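2,3-dihydroxybenzoate-AMP ligase (Bacillus subtilis, PDB 1MDB) is an AMP-binding enzyme of the ANL superfamily, modelled here with adenosine monophosphate and 2,3-dihydroxy-benzoic acid bound. Local coordinates at residues 62-68 / 169-175. Numbering follows the deposited sequence.
Sequences RLAAGFQ and LHTEPVK
T171 N donates to R62 O at 3.0 Å, tying an extended loop to a helix on the periphery of the large N-terminal domain of this ANL-superfamily enzyme, an example of how a loop without regular structure can lie against a helix where a glycine and an alanine leave its backbone accessible. The same oxygen serves G66 N in a weak helical bond, so two N-H groups share it; H170 CA adds a C-H...O contact. One turn on, the bare backbone of G66 lets the loop come close, and its CA lies 3.0 Å from L169 O. Beside it, A65 CB presses tightly on T171 CG2, 3.3 Å away. L63, with CG anti to the backbone N (chi1 180°), places CD1 over one face of the H170 ring, 4.2 Å from the centroid, in a CH-pi contact. The R62 guanidinium lays one face over T171 O, while E172 OE1 approaches its edge in plane, 3.7 Å from NH1 in a long salt bridge. L169 CD1 meets F67 CE2 at 3.9 Å, and both side chains reach I155 of strand 154-157, joining loop, helix and sheet. From helix 86-98, a second-shell partner probably helps hold the imidazole in this orientation: E90 OE1, hydrogen-bonded to H170 NE2.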
# COMPACT_ATOMS: atom_id res chain seq x y z
N ARG A 62 -16.16 22.49 8.18
CA ARG A 62 -15.60 23.45 9.11
C ARG A 62 -14.08 23.54 9.04
O ARG A 62 -13.50 24.60 9.29
CB ARG A 62 -16.05 23.12 10.54
CG ARG A 62 -17.54 23.33 10.78
CD ARG A 62 -17.93 23.00 12.23
NE ARG A 62 -17.29 23.87 13.21
CZ ARG A 62 -17.59 25.16 13.40
NH1 ARG A 62 -18.53 25.73 12.66
NH2 ARG A 62 -16.96 25.87 14.32
N LEU A 63 -13.42 22.43 8.70
CA LEU A 63 -11.96 22.45 8.62
C LEU A 63 -11.51 23.09 7.31
O LEU A 63 -10.55 23.85 7.27
CB LEU A 63 -11.38 21.03 8.74
CG LEU A 63 -9.85 20.91 8.68
CD1 LEU A 63 -9.21 21.79 9.75
CD2 LEU A 63 -9.42 19.46 8.86
N ALA A 64 -12.22 22.78 6.23
CA ALA A 64 -11.88 23.35 4.93
C ALA A 64 -11.87 24.87 5.05
O ALA A 64 -10.98 25.54 4.51
CB ALA A 64 -12.91 22.90 3.89
N ALA A 65 -12.84 25.41 5.78
CA ALA A 65 -12.92 26.85 5.97
C ALA A 65 -11.70 27.33 6.73
O ALA A 65 -11.14 28.38 6.41
CB ALA A 65 -14.20 27.22 6.72
N GLY A 66 -11.28 26.56 7.73
CA GLY A 66 -10.10 26.94 8.49
C GLY A 66 -8.85 26.91 7.62
O GLY A 66 -8.01 27.81 7.70
N PHE A 67 -8.72 25.87 6.80
CA PHE A 67 -7.59 25.73 5.89
C PHE A 67 -7.57 26.93 4.94
O PHE A 67 -6.53 27.54 4.73
CB PHE A 67 -7.72 24.44 5.06
CG PHE A 67 -7.29 23.17 5.78
CD1 PHE A 67 -7.74 21.92 5.33
CD2 PHE A 67 -6.42 23.21 6.86
CE1 PHE A 67 -7.32 20.74 5.96
CE2 PHE A 67 -5.99 22.03 7.50
CZ PHE A 67 -6.44 20.79 7.04
N GLN A 68 -8.73 27.25 4.37
CA GLN A 68 -8.84 28.37 3.44
C GLN A 68 -8.46 29.67 4.12
O GLN A 68 -7.69 30.47 3.59
CB GLN A 68 -10.26 28.49 2.90
CG GLN A 68 -10.41 29.56 1.83
CD GLN A 68 -11.83 29.70 1.35
OE1 GLN A 68 -12.72 30.13 2.10
NE2 GLN A 68 -12.07 29.33 0.09
N LEU A 169 -8.37 25.16 13.96
CA LEU A 169 -8.65 25.60 12.60
C LEU A 169 -10.12 25.56 12.19
O LEU A 169 -10.56 26.38 11.38
CB LEU A 169 -7.81 24.78 11.61
CG LEU A 169 -6.32 25.11 11.61
CD1 LEU A 169 -5.55 24.13 10.75
CD2 LEU A 169 -6.14 26.53 11.10
N HIS A 170 -10.88 24.63 12.74
CA HIS A 170 -12.29 24.53 12.41
C HIS A 170 -12.97 25.87 12.65
O HIS A 170 -12.75 26.52 13.68
CB HIS A 170 -12.96 23.44 13.26
CG HIS A 170 -12.31 22.10 13.15
ND1 HIS A 170 -11.03 21.86 13.61
CD2 HIS A 170 -12.75 20.94 12.61
CE1 HIS A 170 -10.71 20.60 13.35
NE2 HIS A 170 -11.73 20.02 12.75
N THR A 171 -13.81 26.27 11.71
CA THR A 171 -14.53 27.53 11.79
C THR A 171 -15.85 27.42 11.04
O THR A 171 -16.24 26.33 10.61
CB THR A 171 -13.68 28.67 11.17
OG1 THR A 171 -14.31 29.93 11.42
CG2 THR A 171 -13.54 28.47 9.68
N GLU A 172 -16.55 28.54 10.90
CA GLU A 172 -17.83 28.56 10.19
C GLU A 172 -17.63 28.18 8.73
O GLU A 172 -16.75 28.70 8.05
CB GLU A 172 -18.44 29.96 10.28
CG GLU A 172 -19.92 29.98 9.97
CD GLU A 172 -20.69 28.99 10.81
OE1 GLU A 172 -20.35 28.86 12.01
OE2 GLU A 172 -21.62 28.35 10.29
N PRO A 173 -18.46 27.25 8.21
CA PRO A 173 -18.36 26.81 6.82
C PRO A 173 -18.47 27.99 5.86
O PRO A 173 -19.03 29.03 6.20
CB PRO A 173 -19.53 25.85 6.68
CG PRO A 173 -19.66 25.28 8.05
CD PRO A 173 -19.52 26.50 8.92
N VAL A 174 -17.93 27.82 4.65
CA VAL A 174 -17.99 28.88 3.65
C VAL A 174 -18.18 28.30 2.26
O VAL A 174 -18.14 27.09 2.08
CB VAL A 174 -16.69 29.71 3.65
CG1 VAL A 174 -16.51 30.40 4.99
CG2 VAL A 174 -15.50 28.82 3.34
N LYS A 175 -18.40 29.18 1.29
CA LYS A 175 -18.58 28.76 -0.09
C LYS A 175 -17.19 28.41 -0.60
O LYS A 175 -16.27 29.22 -0.49
CB LYS A 175 -19.14 29.92 -0.93
CG LYS A 175 -20.27 30.68 -0.26
CD LYS A 175 -20.64 31.91 -1.09
CE LYS A 175 -21.79 32.69 -0.46
NZ LYS A 175 -22.18 33.84 -1.33